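Local structure of ABC transporter substrate-binding protein (Vibrio cholerae, 3LKV) at residues K10-Q15 / D71-I76; V17-L22 / I201-A206; A97-V102 / L120-P125. The protein probably serves as the periplasmic substrate-binding component of an ABC transporter, with phenylalanine bound in its cleft. All blocks are in the same frame, centred on the assembly; numbering follows the deposited sequence.

Contact 1 of 3, residues K10-Q15 / D71-I76; sequences KVAVSQ and DVLVGI
The two flat groups of this contact, the D71 carboxylate and the Q15 amide, lie at opposite ends of a parallel strand pair in the Rossmann-like sheet of the N-terminal lobe. OD2 of D71 takes the backbone N of K10 at 2.7 Å on its anti lone pair, the one turned away from OD1. The placement follows from chi1 of -61°, which sets CG anti to the carbonyl carbon and brings the carboxylate to the start of strand 10-15. At the far end, the Q15 amide crosses the I76 side chain, and OE1 comes to 3.8 Å from I76 CD1. Its polar atoms are secured elsewhere: OE1 by R26, NE2 by D23 and by the carbonyl of V17.

Between these ends the backbones are laced in register. K10 O accepts from both D71 N and V72 N, a double grip where strand 72-76 begins. Further on, A12 O receives V74 N at 2.8 Å, and S14 N reaches V74 O at 2.9 Å in an almost straight bond of 172°. The two sheet faces differ in filling. On that of V11, V13 and I76, V11 CG1 meets V74 CG2 at 3.9 Å, while helices 20-35 and 243-258 supply further partners. A12, S14 and L73 project from the other face, where F65 of helix 55-66 packs on all three.

K10 sends its amine away from strand 72-76 to E45 and D47, both zinc ligands, making it a second-shell residue of that metal site. In the apolar layer, V13 CG1 lies 3.5 Å from CD1 of I76.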
loop_
_atom_site.group_PDB
_atom_site.type_symbol
_atom_site.label_atom_id
_atom_site.label_comp_id
_atom_site.label_asym_id
_atom_site.label_seq_id
_atom_site.Cartn_x
_atom_site.Cartn_y
_atom_site.Cartn_z
ATOM N N LYS A 10 4.416 9.892 -12.812
ATOM C CA LYS A 10 3.266 10.178 -11.969
ATOM C C LYS A 10 2.004 9.643 -12.618
ATOM O O LYS A 10 1.610 10.082 -13.671
ATOM C CB LYS A 10 3.153 11.668 -11.715
ATOM C CG LYS A 10 2.092 12.072 -10.653
ATOM C CD LYS A 10 2.382 13.550 -10.108
ATOM C CE LYS A 10 1.104 14.328 -9.638
ATOM N NZ LYS A 10 0.707 14.183 -8.186
ATOM N N VAL A 11 1.421 8.651 -11.973
ATOM C CA VAL A 11 0.244 7.947 -12.448
ATOM C C VAL A 11 -0.856 8.165 -11.406
ATOM O O VAL A 11 -0.669 7.828 -10.232
ATOM C CB VAL A 11 0.558 6.475 -12.646
ATOM C CG1 VAL A 11 -0.702 5.678 -13.063
ATOM C CG2 VAL A 11 1.707 6.350 -13.725
ATOM N N ALA A 12 -1.999 8.700 -11.855
ATOM C CA ALA A 12 -3.105 9.012 -10.979
ATOM C C ALA A 12 -4.306 8.160 -11.376
ATOM O O ALA A 12 -4.721 8.193 -12.531
ATOM C CB ALA A 12 -3.442 10.528 -11.078
ATOM N N VAL A 13 -4.828 7.429 -10.406
ATOM C CA VAL A 13 -5.804 6.406 -10.606
ATOM C C VAL A 13 -7.103 6.781 -9.934
ATOM O O VAL A 13 -7.132 7.015 -8.724
ATOM C CB VAL A 13 -5.356 5.066 -10.014
ATOM C CG1 VAL A 13 -6.415 4.005 -10.316
ATOM C CG2 VAL A 13 -3.970 4.643 -10.551
ATOM N N SER A 14 -8.165 6.872 -10.719
ATOM C CA SER A 14 -9.477 7.147 -10.220
ATOM C C SER A 14 -10.403 5.952 -10.434
ATOM O O SER A 14 -10.511 5.428 -11.541
ATOM C CB SER A 14 -10.018 8.311 -11.007
ATOM O OG SER A 14 -11.320 8.692 -10.564
ATOM N N GLN A 15 -11.146 5.591 -9.392
ATOM C CA GLN A 15 -11.932 4.353 -9.349
ATOM C C GLN A 15 -13.280 4.720 -8.790
ATOM O O GLN A 15 -13.350 5.415 -7.761
ATOM C CB GLN A 15 -11.220 3.388 -8.403
ATOM C CG GLN A 15 -11.731 2.053 -8.415
ATOM C CD GLN A 15 -10.923 1.114 -7.514
ATOM O OE1 GLN A 15 -9.721 1.049 -7.622
ATOM N NE2 GLN A 15 -11.602 0.372 -6.669
ATOM N N ASP A 71 1.525 12.339 -15.344
ATOM C CA ASP A 71 1.950 11.894 -16.684
ATOM C C ASP A 71 0.829 11.083 -17.324
ATOM O O ASP A 71 0.611 11.135 -18.554
ATOM C CB ASP A 71 3.228 11.072 -16.585
ATOM C CG ASP A 71 4.410 11.870 -15.979
ATOM O OD1 ASP A 71 4.859 12.813 -16.642
ATOM O OD2 ASP A 71 4.906 11.602 -14.843
ATOM N N VAL A 72 0.125 10.287 -16.522
ATOM C CA VAL A 72 -0.927 9.447 -17.064
ATOM C C VAL A 72 -2.056 9.340 -16.062
ATOM O O VAL A 72 -1.815 9.200 -14.846
ATOM C CB VAL A 72 -0.433 7.977 -17.426
ATOM C CG1 VAL A 72 -1.576 7.178 -18.020
ATOM C CG2 VAL A 72 0.732 8.028 -18.418
ATOM N N LEU A 73 -3.273 9.440 -16.574
ATOM C CA LEU A 73 -4.466 9.273 -15.751
ATOM C C LEU A 73 -5.066 7.910 -16.067
ATOM O O LEU A 73 -5.087 7.519 -17.232
ATOM C CB LEU A 73 -5.478 10.360 -16.035
ATOM C CG LEU A 73 -5.123 11.777 -15.632
ATOM C CD1 LEU A 73 -5.884 12.762 -16.571
ATOM C CD2 LEU A 73 -5.504 12.001 -14.166
ATOM N N VAL A 74 -5.484 7.179 -15.045
ATOM C CA VAL A 74 -6.059 5.858 -15.237
ATOM C C VAL A 74 -7.475 5.896 -14.675
ATOM O O VAL A 74 -7.682 6.294 -13.494
ATOM C CB VAL A 74 -5.245 4.748 -14.529
ATOM C CG1 VAL A 74 -6.000 3.422 -14.635
ATOM C CG2 VAL A 74 -3.824 4.623 -15.144
ATOM N N GLY A 75 -8.448 5.590 -15.507
ATOM C CA GLY A 75 -9.821 5.545 -15.034
ATOM C C GLY A 75 -10.277 4.108 -14.958
ATOM O O GLY A 75 -10.469 3.434 -15.998
ATOM N N ILE A 76 -10.466 3.620 -13.749
ATOM C CA ILE A 76 -10.922 2.281 -13.569
ATOM C C ILE A 76 -12.465 2.351 -13.388
ATOM O O ILE A 76 -12.966 2.914 -12.396
ATOM C CB ILE A 76 -10.304 1.657 -12.322
ATOM C CG1 ILE A 76 -8.792 1.606 -12.399
ATOM C CG2 ILE A 76 -10.860 0.277 -12.096
ATOM C CD1 ILE A 76 -8.103 1.009 -11.084
#

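Contact 2 of 3, residues V17-L22 / I201-A206; sequences VEHPAL and IDNTVA. With PHE (phenylalanine), chain B.
H19 and N203 meet across the interdomain cleft of the periplasmic-binding-protein fold, joining the start of helix 20-35 to that of helix 203-207 beside the bound phenylalanine. The tight part is the H19 imidazole. CB of A206 sits over one face, 3.4 Å from the ring centroid and only 4° off the normal, a CH-pi contact, and CG of L22 covers the opposite face, displaced toward the rim. At the ring edge NE2 donates to OD1 of N203 at 2.9 Å; the bond is nearly straight (172°) and lies on a lone pair in the carbonyl plane. A chi1 of 63° places the imidazole between its own backbone N and carbonyl carbon and leads it across to the other segment. The ring and amide planes are turned well away from parallel, so the two groups are not stacked.

Packing thins toward the partly exposed V17, which comes no closer than 4.4 Å, from CG1 to the N203 carbonyl O. On the ligand side A21 CB rests 3.5 Å from CE2 of the phenylalanine ring. Turned away from segment 17-22, D202 N-caps helix 203-207, its OD1 accepting from V205 N from above the carboxylate plane. With OD1 taken by H19, the N203 amide has its rotation fixed, and its ND2 donates to the ligand carboxylate oxygen OXT at 2.9 Å.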
loop_
_atom_site.group_PDB
_atom_site.type_symbol
_atom_site.label_atom_id
_atom_site.label_comp_id
_atom_site.label_asym_id
_atom_site.label_seq_id
_atom_site.Cartn_x
_atom_site.Cartn_y
_atom_site.Cartn_z
ATOM N N VAL A 17 -15.631 3.125 -7.183
ATOM C CA VAL A 17 -15.945 2.600 -5.864
ATOM C C VAL A 17 -15.004 1.443 -5.612
ATOM O O VAL A 17 -14.469 0.836 -6.555
ATOM C CB VAL A 17 -17.453 2.181 -5.736
ATOM C CG1 VAL A 17 -17.730 0.865 -6.458
ATOM C CG2 VAL A 17 -17.877 2.044 -4.233
ATOM N N GLU A 18 -14.755 1.141 -4.339
ATOM C CA GLU A 18 -14.024 -0.112 -3.975
ATOM C C GLU A 18 -14.971 -1.300 -3.955
ATOM O O GLU A 18 -15.801 -1.403 -3.097
ATOM C CB GLU A 18 -13.326 0.065 -2.621
ATOM C CG GLU A 18 -12.269 1.165 -2.797
ATOM C CD GLU A 18 -11.476 1.549 -1.557
ATOM O OE1 GLU A 18 -11.798 1.110 -0.448
ATOM O OE2 GLU A 18 -10.493 2.326 -1.718
ATOM N N HIS A 19 -14.912 -2.129 -4.995
ATOM C CA HIS A 19 -15.450 -3.482 -4.938
ATOM C C HIS A 19 -14.390 -4.432 -5.476
ATOM O O HIS A 19 -13.472 -3.995 -6.156
ATOM C CB HIS A 19 -16.833 -3.613 -5.632
ATOM C CG HIS A 19 -16.869 -3.327 -7.108
ATOM N ND1 HIS A 19 -16.509 -4.257 -8.056
ATOM C CD2 HIS A 19 -17.347 -2.265 -7.800
ATOM C CE1 HIS A 19 -16.710 -3.759 -9.266
ATOM N NE2 HIS A 19 -17.222 -2.553 -9.141
ATOM N N PRO A 20 -14.470 -5.723 -5.111
ATOM C CA PRO A 20 -13.296 -6.567 -5.344
ATOM C C PRO A 20 -12.751 -6.599 -6.767
ATOM O O PRO A 20 -11.532 -6.563 -6.930
ATOM C CB PRO A 20 -13.783 -7.964 -4.908
ATOM C CG PRO A 20 -14.764 -7.694 -3.756
ATOM C CD PRO A 20 -15.412 -6.326 -4.127
ATOM N N ALA A 21 -13.614 -6.620 -7.795
ATOM C CA ALA A 21 -13.093 -6.642 -9.174
ATOM C C ALA A 21 -12.223 -5.416 -9.475
ATOM O O ALA A 21 -11.151 -5.505 -10.119
ATOM C CB ALA A 21 -14.180 -6.765 -10.208
ATOM N N LEU A 22 -12.675 -4.257 -9.035
ATOM C CA LEU A 22 -11.911 -3.042 -9.363
ATOM C C LEU A 22 -10.649 -2.939 -8.542
ATOM O O LEU A 22 -9.625 -2.437 -9.046
ATOM C CB LEU A 22 -12.738 -1.804 -9.180
ATOM C CG LEU A 22 -14.036 -1.788 -10.006
ATOM C CD1 LEU A 22 -14.667 -0.472 -9.807
ATOM C CD2 LEU A 22 -13.782 -2.052 -11.474
ATOM N N ILE A 201 -22.340 -6.856 -14.846
ATOM C CA ILE A 201 -21.187 -5.969 -14.692
ATOM C C ILE A 201 -21.674 -4.530 -14.555
ATOM O O ILE A 201 -21.662 -3.712 -15.515
ATOM C CB ILE A 201 -20.201 -6.180 -15.853
ATOM C CG1 ILE A 201 -19.745 -7.634 -15.860
ATOM C CG2 ILE A 201 -18.945 -5.199 -15.802
ATOM C CD1 ILE A 201 -19.070 -8.126 -14.539
ATOM N N ASP A 202 -22.084 -4.242 -13.333
ATOM C CA ASP A 202 -22.581 -2.935 -12.955
ATOM C C ASP A 202 -21.989 -2.658 -11.581
ATOM O O ASP A 202 -22.076 -3.504 -10.710
ATOM C CB ASP A 202 -24.107 -3.037 -12.898
ATOM C CG ASP A 202 -24.806 -1.844 -12.271
ATOM O OD1 ASP A 202 -24.450 -1.434 -11.123
ATOM O OD2 ASP A 202 -25.793 -1.346 -12.937
ATOM N N ASN A 203 -21.433 -1.463 -11.389
ATOM C CA ASN A 203 -20.784 -1.079 -10.130
ATOM C C ASN A 203 -21.709 -0.947 -8.924
ATOM O O ASN A 203 -21.331 -1.244 -7.803
ATOM C CB ASN A 203 -20.024 0.248 -10.352
ATOM C CG ASN A 203 -18.926 0.100 -11.397
ATOM O OD1 ASN A 203 -17.917 -0.601 -11.145
ATOM N ND2 ASN A 203 -19.123 0.702 -12.582
ATOM N N THR A 204 -22.938 -0.515 -9.169
ATOM C CA THR A 204 -23.953 -0.406 -8.140
ATOM C C THR A 204 -24.356 -1.781 -7.663
ATOM O O THR A 204 -24.433 -2.021 -6.463
ATOM C CB THR A 204 -25.213 0.295 -8.659
ATOM O OG1 THR A 204 -24.852 1.514 -9.354
ATOM C CG2 THR A 204 -26.160 0.617 -7.482
ATOM N N VAL A 205 -24.612 -2.692 -8.583
ATOM C CA VAL A 205 -24.841 -4.103 -8.209
ATOM C C VAL A 205 -23.641 -4.699 -7.483
ATOM O O VAL A 205 -23.791 -5.247 -6.396
ATOM C CB VAL A 205 -25.214 -4.995 -9.430
ATOM C CG1 VAL A 205 -25.290 -6.512 -9.034
ATOM C CG2 VAL A 205 -26.574 -4.557 -10.011
ATOM N N ALA A 206 -22.441 -4.551 -8.063
ATOM C CA ALA A 206 -21.230 -5.106 -7.461
ATOM C C ALA A 206 -21.075 -4.615 -6.018
ATOM O O ALA A 206 -20.723 -5.371 -5.154
ATOM C CB ALA A 206 -19.953 -4.787 -8.304
HETATM N N PHE B . -17.033 -2.921 -16.456
HETATM C CA PHE B . -17.590 -2.057 -15.339
HETATM C C PHE B . -17.659 -0.588 -15.837
HETATM O O PHE B . -17.632 -0.400 -17.089
HETATM C CB PHE B . -16.790 -2.212 -14.037
HETATM C CG PHE B . -17.099 -3.506 -13.289
HETATM C CD1 PHE B . -18.323 -3.663 -12.614
HETATM C CD2 PHE B . -16.205 -4.554 -13.275
HETATM C CE1 PHE B . -18.626 -4.821 -11.972
HETATM C CE2 PHE B . -16.496 -5.714 -12.624
HETATM C CZ PHE B . -17.700 -5.879 -11.972
HETATM O OXT PHE B . -17.776 0.400 -15.078
#

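Contact 3 of 3, residues A97-V102 / L120-P125; sequences AVTDPV and LSDLSP. With PHE (phenylalanine), chain B.
The part of the phenylalanine site that holds the ligand's amino group forms where the chain leaves strand 93-98 and, close by, leaves strand 117-121 to cross toward the second lobe of this bilobed binding-protein fold. V98 and D122 tie the two loops together: D122 N donates to V98 O at 3.0 Å, from well above the carbonyl plane. A longer, weak bond runs from V98 N to L120 O.

S121 OG is directed toward the first loop by its anti arrangement to the backbone N (chi1 171°) and lies 2.9 Å from both V98 O and T99 O. P101 packs its ring carbons against the same serine. Across T99, the L123 side chain runs at about a right angle, its CD1 4.0 Å from T99 CG2. A water binds T99 OG1 and S124 OG and donates to D122 O, adding a bridge between the loops.

The ligand ammonium is hydrogen-bonded to three oxygens from the two segments: A97 O at 2.9 Å, T99 OG1 at 2.8 Å and D122 OD2 at 2.8 Å from its N. OD1 of D122 lies equally near that nitrogen, so both carboxylate oxygens face the amino group. The D122 carboxylate, folded with chi1 at 65° between its backbone N and carbonyl carbon, is steadied by Y243, whose OH also bonds OD2. One carboxylate oxygen of the ligand, O, accepts from T99 N, and N203 and T78 bind the ligand as well. The chemistry therefore suits a free amino acid: a negatively charged D122, aided by a carbonyl and a hydroxyl, would favour a protonated amine, while the T99 amide offers a proton to the neighbouring carboxylate.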
loop_
_atom_site.group_PDB
_atom_site.type_symbol
_atom_site.label_atom_id
_atom_site.label_comp_id
_atom_site.label_asym_id
_atom_site.label_seq_id
_atom_site.Cartn_x
_atom_site.Cartn_y
_atom_site.Cartn_z
ATOM N N ALA A 97 -11.206 -1.775 -17.305
ATOM C CA ALA A 97 -12.391 -2.438 -16.835
ATOM C C ALA A 97 -13.605 -1.640 -17.214
ATOM O O ALA A 97 -14.549 -1.473 -16.420
ATOM C CB ALA A 97 -12.312 -2.693 -15.270
ATOM N N VAL A 98 -13.583 -1.139 -18.454
ATOM C CA VAL A 98 -14.755 -0.438 -19.005
ATOM C C VAL A 98 -15.511 -1.343 -19.991
ATOM O O VAL A 98 -14.950 -1.855 -20.974
ATOM C CB VAL A 98 -14.356 0.854 -19.687
ATOM C CG1 VAL A 98 -15.512 1.361 -20.582
ATOM C CG2 VAL A 98 -13.852 1.891 -18.621
ATOM N N THR A 99 -16.788 -1.543 -19.736
ATOM C CA THR A 99 -17.582 -2.515 -20.458
ATOM C C THR A 99 -17.700 -2.177 -21.963
ATOM O O THR A 99 -17.450 -3.038 -22.824
ATOM C CB THR A 99 -18.989 -2.594 -19.819
ATOM O OG1 THR A 99 -18.893 -3.298 -18.548
ATOM C CG2 THR A 99 -20.003 -3.209 -20.785
ATOM N N ASP A 100 -18.052 -0.938 -22.276
ATOM C CA ASP A 100 -18.301 -0.510 -23.689
ATOM C C ASP A 100 -17.856 0.940 -23.888
ATOM O O ASP A 100 -18.627 1.898 -23.715
ATOM C CB ASP A 100 -19.763 -0.660 -24.016
ATOM C CG ASP A 100 -20.137 -0.076 -25.372
ATOM O OD1 ASP A 100 -19.255 0.197 -26.201
ATOM O OD2 ASP A 100 -21.338 0.142 -25.586
ATOM N N PRO A 101 -16.579 1.110 -24.212
ATOM C CA PRO A 101 -16.046 2.465 -24.311
ATOM C C PRO A 101 -16.634 3.325 -25.398
ATOM O O PRO A 101 -16.622 4.546 -25.253
ATOM C CB PRO A 101 -14.556 2.271 -24.536
ATOM C CG PRO A 101 -14.287 0.799 -24.344
ATOM C CD PRO A 101 -15.556 0.060 -24.369
ATOM N N VAL A 102 -17.135 2.725 -26.472
ATOM C CA VAL A 102 -17.746 3.534 -27.534
ATOM C C VAL A 102 -19.067 4.055 -27.033
ATOM O O VAL A 102 -19.335 5.268 -27.106
ATOM C CB VAL A 102 -17.922 2.755 -28.851
ATOM C CG1 VAL A 102 -18.690 3.658 -29.964
ATOM C CG2 VAL A 102 -16.541 2.239 -29.314
ATOM N N LEU A 120 -8.533 -0.524 -21.967
ATOM C CA LEU A 120 -8.970 -1.918 -21.964
ATOM C C LEU A 120 -10.454 -2.043 -21.608
ATOM O O LEU A 120 -10.937 -1.475 -20.614
ATOM C CB LEU A 120 -8.147 -2.710 -20.976
ATOM C CG LEU A 120 -6.884 -3.432 -21.447
ATOM C CD1 LEU A 120 -5.722 -3.599 -20.406
ATOM C CD2 LEU A 120 -7.326 -4.830 -21.938
ATOM N N SER A 121 -11.153 -2.829 -22.413
ATOM C CA SER A 121 -12.542 -3.131 -22.186
ATOM C C SER A 121 -12.784 -4.517 -21.592
ATOM O O SER A 121 -12.145 -5.498 -22.033
ATOM C CB SER A 121 -13.300 -3.038 -23.513
ATOM O OG SER A 121 -14.617 -3.536 -23.324
ATOM N N ASP A 122 -13.737 -4.611 -20.648
ATOM C CA ASP A 122 -14.182 -5.931 -20.064
ATOM C C ASP A 122 -15.594 -6.301 -20.506
ATOM O O ASP A 122 -16.415 -6.753 -19.706
ATOM C CB ASP A 122 -14.103 -5.987 -18.531
ATOM C CG ASP A 122 -15.059 -5.007 -17.843
ATOM O OD1 ASP A 122 -15.331 -3.976 -18.465
ATOM O OD2 ASP A 122 -15.529 -5.248 -16.687
ATOM N N LEU A 123 -15.862 -6.094 -21.795
ATOM C CA LEU A 123 -17.181 -6.318 -22.365
ATOM C C LEU A 123 -17.621 -7.746 -22.069
ATOM O O LEU A 123 -16.913 -8.626 -22.420
ATOM C CB LEU A 123 -17.168 -6.092 -23.868
ATOM C CG LEU A 123 -18.511 -6.439 -24.542
ATOM C CD1 LEU A 123 -19.616 -5.562 -23.962
ATOM C CD2 LEU A 123 -18.452 -6.294 -26.074
ATOM N N SER A 124 -18.741 -7.949 -21.353
ATOM C CA SER A 124 -19.217 -9.281 -20.997
ATOM C C SER A 124 -19.749 -10.031 -22.209
ATOM O O SER A 124 -20.422 -9.459 -23.014
ATOM C CB SER A 124 -20.380 -9.140 -20.046
ATOM O OG SER A 124 -19.961 -8.563 -18.845
ATOM N N PRO A 125 -19.468 -11.325 -22.320
ATOM C CA PRO A 125 -20.147 -12.121 -23.353
ATOM C C PRO A 125 -21.561 -12.516 -22.874
ATOM O O PRO A 125 -21.810 -13.643 -22.391
ATOM C CB PRO A 125 -19.248 -13.360 -23.468
ATOM C CG PRO A 125 -18.722 -13.541 -22.035
ATOM C CD PRO A 125 -18.699 -12.167 -21.377
HETATM N N PHE B . -17.033 -2.921 -16.456
HETATM C CA PHE B . -17.590 -2.057 -15.339
HETATM C C PHE B . -17.659 -0.588 -15.837
HETATM O O PHE B . -17.632 -0.400 -17.089
HETATM C CB PHE B . -16.790 -2.212 -14.037
HETATM C CG PHE B . -17.099 -3.506 -13.289
HETATM C CD1 PHE B . -18.323 -3.663 -12.614
HETATM C CD2 PHE B . -16.205 -4.554 -13.275
HETATM C CE1 PHE B . -18.626 -4.821 -11.972
HETATM C CE2 PHE B . -16.496 -5.714 -12.624
HETATM C CZ PHE B . -17.700 -5.879 -11.972
HETATM O OXT PHE B . -17.776 0.400 -15.078
HETATM O O HOH W 1 -18.867 -5.995 -19.054
#

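In the fold
All three contacts are buried, but they differ in place and chemistry. Contact 1 lies in the sheet of one lobe, about 17 Å from the chain centre, and is held by regular backbone bonds and aliphatic packing. Contacts 2 and 3 sit nearer the centre, at the cleft, where polar side chains and backbone groups face the same phenylalanine. Contact 2 links the two lobes, and contact 3 is nested in the loop it closes; I201 packs on T99, D122 and S124. Contact 1 adjoins contact 2, strand 9-15 leading into helix 20-35 and L22 packing on Q15 and I76; with contact 3 it shares only the sheet, strand 72-76 lying next to 93-98.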